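Local coordinates for protein O-ureido-L-serine synthase (Streptomyces lavendulae, PDB 3X44) that makes O-ureido-L-serine for D-cycloserine biosynthesis by adding hydroxyurea to O-acetyl-L-serine with pyridoxal 5'-phosphate as cofactor, and also makes L-cysteine from sulfide, at residues Ser6-Ile11 with Ala79-Ala84; Arg21-His26 with Thr272-Ala277; Arg168-Val173 with Gly283-Ala288. The protein carries 1 engineered substitution. All blocks are in the same frame, centred on the assembly; numbering follows the deposited sequence.

How the contacts relate
The three contacts fall into two groups. Contacts 2 and 3 are neighbours, their centres about 10 Å apart: helix 264-278 of contact 2 leads into strand 285-290 of contact 3, and Ile-276 and Thr-272 of the helix pack on Leu-286 and Val-173 of the mixed six-stranded sheet. His-26 O and Gly-283 N, 2.7 Å apart, probably hydrogen-bond. Contact 1 lies about 36 Å from contact 2 and 32 Å from contact 3, centre to centre, where the N-terminal loop meets helix 73-85 beside the four-stranded parallel sheet. Along the chain contact 1 closes before contact 3 opens, whereas contact 2 interlaces with both. The chain's N-terminal part thus packs against helices beside each sheet.

Contact 1 of 3, residues Ser6-Ile11 with Ala79-Ala84; sequences SILDTI and AMVAAA
Leu-8 reaches from a short 3-10 turn, residues 7-10, to the side of helix 73-85, where it meets Ala-84, Val-81 and Met-80. The turn belongs to the N-terminal loop of this cysteine synthase-family fold, and the helix is the one that starts at Asn-73, which binds pyridoxal 5'-phosphate.

The contact itself is entirely apolar. CD2 of Leu-8 is the branch that does most of the touching: it comes 3.8 Å from CB of Ala-84 and 4.2 Å from CG2 of Val-81. The first torsion of Leu-8 (chi1 -50°) turns CG toward the helix, and both methyls then border the CB of Ala-84. Ile-7 adds its CG2 branch to that same methyl, so the small side chain of Ala-84 is met by two neighbours of the turn. Further along, Met-80 extends its thioether chain out from the helix and turns its terminal CE between two partners, with CD1 of Ile-11 at 4.3 Å and CD2 of Leu-8 at 4.4 Å. Helix 43-56 closes the same core, through Leu-48 against Ile-11 and Ala-47 and Val-51 against Val-81. A second subunit reaches this region too: Arg-21 of that subunit donates to the carbonyl O of Ala-84, and its Gly-259 packs on Met-80.

Within residues 6-11, polar bonds brace the turn. Ser-6 OG accepts from Leu-8 N, 3.1 Å away, an ST turn that ties down the backbone N of the residue carrying the contact. Ser-6 N also donates to OD2 of Asp-9, meeting it from above the carboxylate plane. Ile-7 O is gripped twice, by Thr-10 N and by the Thr-10 hydroxyl, whose OG1 lies 2.7 Å from Ile-7 O in the carbonyl plane.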
loop_
_atom_site.group_PDB
_atom_site.type_symbol
_atom_site.label_atom_id
_atom_site.label_comp_id
_atom_site.label_asym_id
_atom_site.label_seq_id
_atom_site.Cartn_x
_atom_site.Cartn_y
_atom_site.Cartn_z
ATOM N N SER A 6 7.427 2.991 14.245
ATOM C CA SER A 6 6.556 2.863 15.407
ATOM C C SER A 6 5.234 2.220 15.035
ATOM O O SER A 6 4.789 2.310 13.892
ATOM C CB SER A 6 6.289 4.239 16.027
ATOM O OG SER A 6 5.273 4.174 17.017
ATOM N N ILE A 7 4.611 1.579 16.016
ATOM C CA ILE A 7 3.319 0.929 15.817
ATOM C C ILE A 7 2.269 1.995 15.485
ATOM O O ILE A 7 1.274 1.723 14.807
ATOM C CB ILE A 7 2.893 0.144 17.091
ATOM C CG1 ILE A 7 1.574 -0.594 16.836
ATOM C CG2 ILE A 7 2.746 1.093 18.274
ATOM C CD1 ILE A 7 1.721 -1.804 15.925
ATOM N N LEU A 8 2.511 3.221 15.943
ATOM C CA LEU A 8 1.573 4.314 15.685
ATOM C C LEU A 8 1.576 4.727 14.213
ATOM O O LEU A 8 0.695 5.467 13.769
ATOM C CB LEU A 8 1.909 5.530 16.558
ATOM C CG LEU A 8 2.102 5.327 18.067
ATOM C CD1 LEU A 8 2.242 6.691 18.749
ATOM C CD2 LEU A 8 0.931 4.548 18.654
ATOM N N ASP A 9 2.566 4.255 13.456
ATOM C CA ASP A 9 2.650 4.600 12.039
ATOM C C ASP A 9 1.738 3.705 11.197
ATOM O O ASP A 9 1.664 3.850 9.975
ATOM C CB ASP A 9 4.103 4.492 11.544
ATOM C CG ASP A 9 5.036 5.463 12.255
ATOM O OD1 ASP A 9 4.567 6.541 12.680
ATOM O OD2 ASP A 9 6.237 5.149 12.400
ATOM N N THR A 10 1.043 2.783 11.859
ATOM C CA THR A 10 0.129 1.879 11.168
ATOM C C THR A 10 -1.305 2.323 11.386
ATOM O O THR A 10 -2.242 1.655 10.960
ATOM C CB THR A 10 0.262 0.428 11.670
ATOM O OG1 THR A 10 -0.251 0.335 13.006
ATOM C CG2 THR A 10 1.721 -0.014 11.644
ATOM N N ILE A 11 -1.473 3.454 12.062
ATOM C CA ILE A 11 -2.804 3.977 12.321
ATOM C C ILE A 11 -3.413 4.580 11.049
ATOM O O ILE A 11 -2.744 5.298 10.301
ATOM C CB ILE A 11 -2.770 5.042 13.447
ATOM C CG1 ILE A 11 -2.605 4.347 14.804
ATOM C CG2 ILE A 11 -4.045 5.885 13.418
ATOM C CD1 ILE A 11 -2.373 5.287 15.973
ATOM N N ALA A 79 -4.403 4.950 25.799
ATOM C CA ALA A 79 -3.528 4.101 26.596
ATOM C C ALA A 79 -2.411 3.592 25.699
ATOM O O ALA A 79 -1.233 3.650 26.057
ATOM C CB ALA A 79 -4.310 2.933 27.177
ATOM N N MET A 80 -2.795 3.103 24.521
ATOM C CA MET A 80 -1.843 2.580 23.545
ATOM C C MET A 80 -0.840 3.634 23.070
ATOM O O MET A 80 0.357 3.359 22.969
ATOM C CB MET A 80 -2.592 2.012 22.344
ATOM C CG MET A 80 -1.710 1.260 21.369
ATOM S SD MET A 80 -2.474 1.056 19.767
ATOM C CE MET A 80 -2.995 2.725 19.359
ATOM N N VAL A 81 -1.330 4.831 22.758
ATOM C CA VAL A 81 -0.454 5.908 22.313
ATOM C C VAL A 81 0.481 6.292 23.465
ATOM O O VAL A 81 1.679 6.499 23.271
ATOM C CB VAL A 81 -1.263 7.158 21.881
ATOM C CG1 VAL A 81 -0.333 8.346 21.713
ATOM C CG2 VAL A 81 -2.011 6.880 20.577
ATOM N N ALA A 82 -0.075 6.372 24.666
ATOM C CA ALA A 82 0.712 6.734 25.840
ATOM C C ALA A 82 1.829 5.713 26.067
ATOM O O ALA A 82 2.981 6.083 26.305
ATOM C CB ALA A 82 -0.193 6.821 27.064
ATOM N N ALA A 83 1.486 4.429 25.975
ATOM C CA ALA A 83 2.468 3.370 26.174
ATOM C C ALA A 83 3.561 3.440 25.111
ATOM O O ALA A 83 4.725 3.182 25.387
ATOM C CB ALA A 83 1.786 1.998 26.139
ATOM N N ALA A 84 3.185 3.808 23.896
ATOM C CA ALA A 84 4.157 3.892 22.815
ATOM C C ALA A 84 5.015 5.154 22.866
ATOM O O ALA A 84 6.214 5.115 22.572
ATOM C CB ALA A 84 3.444 3.816 21.473
#

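Contact 2 of 3, residues Arg21-His26 with Thr272-Ala277; sequences RMAPEH and TALSIA
Met-22 and Leu-274 cross at about a right angle, with CE of Met-22 set 3.8 Å from CD1 of Leu-274. The methionine leaves its backbone with CG anti to the carbonyl carbon and then bends at its last torsion (chi3 74°), which swings the terminal methyl round to the leucine. The other leucine branch serves the loop backbone: CD2 of Leu-274 lies 3.2 Å from Met-22 O and 3.7 Å from CA of Ala-23, and it also borders CD of Pro-24.

This joins the loop between the antiparallel strands 16-18 and 28-33 to helix 264-278, which lies against the mixed sheet of this type II pyridoxal-phosphate enzyme fold; on another side of the helix, Thr-272 and Ile-276 pack on strands 171-174 and 197-203. Met-22 is itself seated on helix 244-257, touching Leu-254 and Arg-253, so its side chain lies between two helices.

One turn further along helix 264-278, the pyrrolidine ring of Pro-24 takes over. Its CD and CG atoms both approach CB of Ala-277, each at 3.7 Å, so the CG-CD side of the ring rests on the alanine methyl. His-26 comes next, its CG placed between its own backbone N and carbonyl carbon (chi1 65°), which brings the imidazole over toward the helix's last turn. NE2 of His-26 lies 3.2 Å from Ala-277 O, obliquely to the ring, and makes a weak hydrogen bond to Ala-280 O.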
loop_
_atom_site.group_PDB
_atom_site.type_symbol
_atom_site.label_atom_id
_atom_site.label_comp_id
_atom_site.label_asym_id
_atom_site.label_seq_id
_atom_site.Cartn_x
_atom_site.Cartn_y
_atom_site.Cartn_z
ATOM N N ARG A 21 -23.298 -10.780 0.578
ATOM C CA ARG A 21 -24.643 -11.343 0.548
ATOM C C ARG A 21 -25.709 -10.642 1.389
ATOM O O ARG A 21 -26.892 -10.898 1.214
ATOM C CB ARG A 21 -24.597 -12.827 0.931
ATOM C CG ARG A 21 -23.730 -13.149 2.138
ATOM C CD ARG A 21 -23.638 -14.656 2.374
ATOM N NE ARG A 21 -22.794 -15.318 1.378
ATOM C CZ ARG A 21 -21.465 -15.291 1.383
ATOM N NH1 ARG A 21 -20.816 -14.632 2.335
ATOM N NH2 ARG A 21 -20.783 -15.922 0.435
ATOM N N MET A 22 -25.307 -9.746 2.283
ATOM C CA MET A 22 -26.273 -9.070 3.138
ATOM C C MET A 22 -27.058 -7.937 2.480
ATOM O O MET A 22 -28.169 -7.615 2.906
ATOM C CB MET A 22 -25.573 -8.541 4.390
ATOM C CG MET A 22 -25.381 -9.584 5.468
ATOM S SD MET A 22 -24.457 -8.925 6.858
ATOM C CE MET A 22 -25.684 -7.876 7.627
ATOM N N ALA A 23 -26.490 -7.336 1.446
ATOM C CA ALA A 23 -27.153 -6.228 0.767
ATOM C C ALA A 23 -28.195 -6.647 -0.260
ATOM O O ALA A 23 -28.066 -7.687 -0.900
ATOM C CB ALA A 23 -26.112 -5.346 0.094
ATOM N N PRO A 24 -29.259 -5.838 -0.417
ATOM C CA PRO A 24 -30.308 -6.149 -1.395
ATOM C C PRO A 24 -29.664 -6.211 -2.784
ATOM O O PRO A 24 -28.819 -5.383 -3.123
ATOM C CB PRO A 24 -31.295 -4.989 -1.256
ATOM C CG PRO A 24 -31.019 -4.408 0.104
ATOM C CD PRO A 24 -29.551 -4.606 0.337
ATOM N N GLU A 25 -30.067 -7.198 -3.580
ATOM C CA GLU A 25 -29.510 -7.415 -4.918
ATOM C C GLU A 25 -29.256 -6.196 -5.803
ATOM O O GLU A 25 -28.214 -6.110 -6.453
ATOM C CB GLU A 25 -30.385 -8.406 -5.693
ATOM C CG GLU A 25 -29.596 -9.335 -6.607
ATOM C CD GLU A 25 -30.234 -9.498 -7.976
ATOM O OE1 GLU A 25 -31.482 -9.514 -8.055
ATOM O OE2 GLU A 25 -29.486 -9.614 -8.974
ATOM N N HIS A 26 -30.201 -5.262 -5.836
ATOM C CA HIS A 26 -30.065 -4.075 -6.680
ATOM C C HIS A 26 -29.125 -2.996 -6.139
ATOM O O HIS A 26 -28.983 -1.928 -6.743
ATOM C CB HIS A 26 -31.446 -3.465 -6.937
ATOM C CG HIS A 26 -32.108 -2.925 -5.706
ATOM N ND1 HIS A 26 -32.576 -3.735 -4.693
ATOM C CD2 HIS A 26 -32.377 -1.653 -5.325
ATOM C CE1 HIS A 26 -33.104 -2.987 -3.741
ATOM N NE2 HIS A 26 -32.997 -1.720 -4.099
ATOM N N THR A 272 -28.775 0.386 9.425
ATOM C CA THR A 272 -29.360 1.585 8.852
ATOM C C THR A 272 -29.172 1.579 7.342
ATOM O O THR A 272 -30.116 1.833 6.590
ATOM C CB THR A 272 -28.705 2.846 9.435
ATOM O OG1 THR A 272 -29.199 3.056 10.766
ATOM C CG2 THR A 272 -29.026 4.066 8.576
ATOM N N ALA A 273 -27.948 1.284 6.907
ATOM C CA ALA A 273 -27.626 1.247 5.485
ATOM C C ALA A 273 -28.494 0.234 4.741
ATOM O O ALA A 273 -28.952 0.497 3.622
ATOM C CB ALA A 273 -26.150 0.904 5.296
ATOM N N LEU A 274 -28.703 -0.925 5.357
ATOM C CA LEU A 274 -29.505 -1.977 4.748
ATOM C C LEU A 274 -30.952 -1.509 4.648
ATOM O O LEU A 274 -31.657 -1.836 3.696
ATOM C CB LEU A 274 -29.419 -3.262 5.578
ATOM C CG LEU A 274 -28.124 -4.073 5.464
ATOM C CD1 LEU A 274 -28.129 -5.210 6.479
ATOM C CD2 LEU A 274 -27.984 -4.629 4.053
ATOM N N SER A 275 -31.383 -0.733 5.636
ATOM C CA SER A 275 -32.742 -0.209 5.661
ATOM C C SER A 275 -32.950 0.735 4.489
ATOM O O SER A 275 -33.974 0.678 3.804
ATOM C CB SER A 275 -32.999 0.534 6.971
ATOM O OG SER A 275 -34.245 1.200 6.938
ATOM N N ILE A 276 -31.974 1.606 4.254
ATOM C CA ILE A 276 -32.059 2.556 3.151
ATOM C C ILE A 276 -31.954 1.816 1.811
ATOM O O ILE A 276 -32.643 2.150 0.842
ATOM C CB ILE A 276 -30.933 3.623 3.250
ATOM C CG1 ILE A 276 -31.256 4.616 4.375
ATOM C CG2 ILE A 276 -30.796 4.378 1.933
ATOM C CD1 ILE A 276 -30.052 5.377 4.897
ATOM N N ALA A 277 -31.098 0.801 1.767
ATOM C CA ALA A 277 -30.895 0.029 0.547
ATOM C C ALA A 277 -32.163 -0.683 0.088
ATOM O O ALA A 277 -32.406 -0.821 -1.115
ATOM C CB ALA A 277 -29.780 -0.982 0.755
#

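Contact 3 of 3, residues Arg168-Val173 with Gly283-Ala288; sequences RLDHFV and GTVLLA
Asp-170 reaches Val-285 just before the parallel pairing of His-171 with Leu-286: its OD2 accepts a hydrogen bond from Val-285 N, 2.8 Å away, almost straight (170°) and on the anti lone pair. Its CG sits anti to the carbonyl carbon (chi1 -59°), which turns the carboxylate across to the neighbouring segment. The syn lone pair of OD2 is used by NE of Arg-168, at 2.8 Å, in a salt bridge tilted from the guanidinium plane. Arg-168 runs extended from CG to NE and lays its guanidinium face over Gly-283 O, while a water joins its NH2 to OG1 of Thr-284, which also bonds Pro-281 O.

Past Asp-170 the strands run parallel, central in the mixed sheet, Val-173 pairing with Ala-288. Val-285 O accepts from both Asp-170 N and His-171 N; Leu-287 N donates to His-171 O, and Val-173 N to Leu-287 O at 2.7 Å. On one face His-171 lies alongside Leu-286, with CD2 3.5 Å from the leucine CG, and its ring edge meets CG2 of Thr-284. On the other face Phe-172 and Leu-287, both with CG anti to the backbone N, point the same way, and CD2 of Leu-287 meets the ring edge at CD1, 3.8 Å away. Ile-160 of helix 147-164 covers that pair.

With two donors on OD2, one cationic, Asp-170 is probably held as the carboxylate, its rotation probably fixed beside Val-285.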
loop_
_atom_site.group_PDB
_atom_site.type_symbol
_atom_site.label_atom_id
_atom_site.label_comp_id
_atom_site.label_asym_id
_atom_site.label_seq_id
_atom_site.Cartn_x
_atom_site.Cartn_y
_atom_site.Cartn_z
ATOM N N ARG A 168 -19.285 5.425 -8.189
ATOM C CA ARG A 168 -20.566 5.834 -7.624
ATOM C C ARG A 168 -20.659 5.642 -6.111
ATOM O O ARG A 168 -20.325 4.581 -5.582
ATOM C CB ARG A 168 -21.701 5.062 -8.297
ATOM C CG ARG A 168 -23.058 5.259 -7.632
ATOM C CD ARG A 168 -24.200 4.977 -8.594
ATOM N NE ARG A 168 -25.499 5.244 -7.983
ATOM C CZ ARG A 168 -26.661 4.873 -8.511
ATOM N NH1 ARG A 168 -26.684 4.217 -9.667
ATOM N NH2 ARG A 168 -27.797 5.146 -7.880
ATOM N N LEU A 169 -21.110 6.689 -5.425
ATOM C CA LEU A 169 -21.305 6.670 -3.978
ATOM C C LEU A 169 -22.519 7.554 -3.706
ATOM O O LEU A 169 -22.518 8.739 -4.046
ATOM C CB LEU A 169 -20.076 7.213 -3.234
ATOM C CG LEU A 169 -20.218 7.232 -1.703
ATOM C CD1 LEU A 169 -20.465 5.820 -1.190
ATOM C CD2 LEU A 169 -18.963 7.827 -1.064
ATOM N N ASP A 170 -23.544 6.971 -3.094
ATOM C CA ASP A 170 -24.787 7.681 -2.800
ATOM C C ASP A 170 -25.054 8.045 -1.343
ATOM O O ASP A 170 -25.625 9.098 -1.068
ATOM C CB ASP A 170 -25.970 6.866 -3.322
ATOM C CG ASP A 170 -25.888 6.627 -4.807
ATOM O OD1 ASP A 170 -26.017 7.605 -5.570
ATOM O OD2 ASP A 170 -25.682 5.465 -5.208
ATOM N N HIS A 171 -24.674 7.174 -0.411
ATOM C CA HIS A 171 -24.899 7.445 1.011
ATOM C C HIS A 171 -23.710 7.068 1.876
ATOM O O HIS A 171 -23.060 6.053 1.636
ATOM C CB HIS A 171 -26.101 6.663 1.537
ATOM C CG HIS A 171 -27.276 6.657 0.617
ATOM N ND1 HIS A 171 -28.351 7.504 0.781
ATOM C CD2 HIS A 171 -27.557 5.893 -0.465
ATOM C CE1 HIS A 171 -29.243 7.263 -0.164
ATOM N NE2 HIS A 171 -28.785 6.290 -0.933
ATOM N N PHE A 172 -23.441 7.898 2.880
ATOM C CA PHE A 172 -22.371 7.659 3.842
ATOM C C PHE A 172 -23.090 7.484 5.183
ATOM O O PHE A 172 -23.792 8.386 5.641
ATOM C CB PHE A 172 -21.420 8.855 3.914
ATOM C CG PHE A 172 -20.399 8.749 5.012
ATOM C CD1 PHE A 172 -19.424 7.754 4.979
ATOM C CD2 PHE A 172 -20.422 9.627 6.086
ATOM C CE1 PHE A 172 -18.488 7.633 6.001
ATOM C CE2 PHE A 172 -19.491 9.516 7.115
ATOM C CZ PHE A 172 -18.521 8.517 7.072
ATOM N N VAL A 173 -22.914 6.336 5.824
ATOM C CA VAL A 173 -23.612 6.083 7.080
ATOM C C VAL A 173 -22.736 5.964 8.311
ATOM O O VAL A 173 -21.763 5.218 8.327
ATOM C CB VAL A 173 -24.460 4.807 6.975
ATOM C CG1 VAL A 173 -25.341 4.672 8.197
ATOM C CG2 VAL A 173 -25.294 4.842 5.698
ATOM N N GLY A 283 -28.725 0.232 -8.360
ATOM C CA GLY A 283 -27.417 0.836 -8.558
ATOM C C GLY A 283 -26.911 1.638 -7.369
ATOM O O GLY A 283 -25.731 1.980 -7.299
ATOM N N THR A 284 -27.805 1.933 -6.431
ATOM C CA THR A 284 -27.461 2.708 -5.241
ATOM C C THR A 284 -26.287 2.098 -4.475
ATOM O O THR A 284 -26.300 0.908 -4.151
ATOM C CB THR A 284 -28.677 2.817 -4.295
ATOM O OG1 THR A 284 -29.709 3.582 -4.931
ATOM C CG2 THR A 284 -28.290 3.490 -2.982
ATOM N N VAL A 285 -25.275 2.918 -4.200
ATOM C CA VAL A 285 -24.091 2.476 -3.463
ATOM C C VAL A 285 -24.019 3.174 -2.102
ATOM O O VAL A 285 -24.129 4.400 -2.014
ATOM C CB VAL A 285 -22.792 2.779 -4.237
ATOM C CG1 VAL A 285 -21.598 2.258 -3.449
ATOM C CG2 VAL A 285 -22.838 2.131 -5.617
ATOM N N LEU A 286 -23.830 2.387 -1.046
ATOM C CA LEU A 286 -23.759 2.926 0.305
ATOM C C LEU A 286 -22.502 2.498 1.039
ATOM O O LEU A 286 -22.000 1.399 0.826
ATOM C CB LEU A 286 -24.976 2.468 1.110
ATOM C CG LEU A 286 -26.346 2.749 0.496
ATOM C CD1 LEU A 286 -26.824 1.534 -0.310
ATOM C CD2 LEU A 286 -27.324 3.072 1.614
ATOM N N LEU A 287 -22.007 3.376 1.910
ATOM C CA LEU A 287 -20.821 3.106 2.714
ATOM C C LEU A 287 -21.159 3.252 4.196
ATOM O O LEU A 287 -21.687 4.287 4.620
ATOM C CB LEU A 287 -19.699 4.080 2.363
ATOM C CG LEU A 287 -18.452 3.974 3.245
ATOM C CD1 LEU A 287 -17.752 2.636 2.960
ATOM C CD2 LEU A 287 -17.512 5.144 2.970
ATOM N N ALA A 288 -20.840 2.220 4.976
ATOM C CA ALA A 288 -21.102 2.213 6.411
ATOM C C ALA A 288 -19.820 2.063 7.227
ATOM O O ALA A 288 -18.943 1.260 6.888
ATOM C CB ALA A 288 -22.064 1.074 6.759
HETATM O O HOH W 1 -29.346 6.158 -5.327
#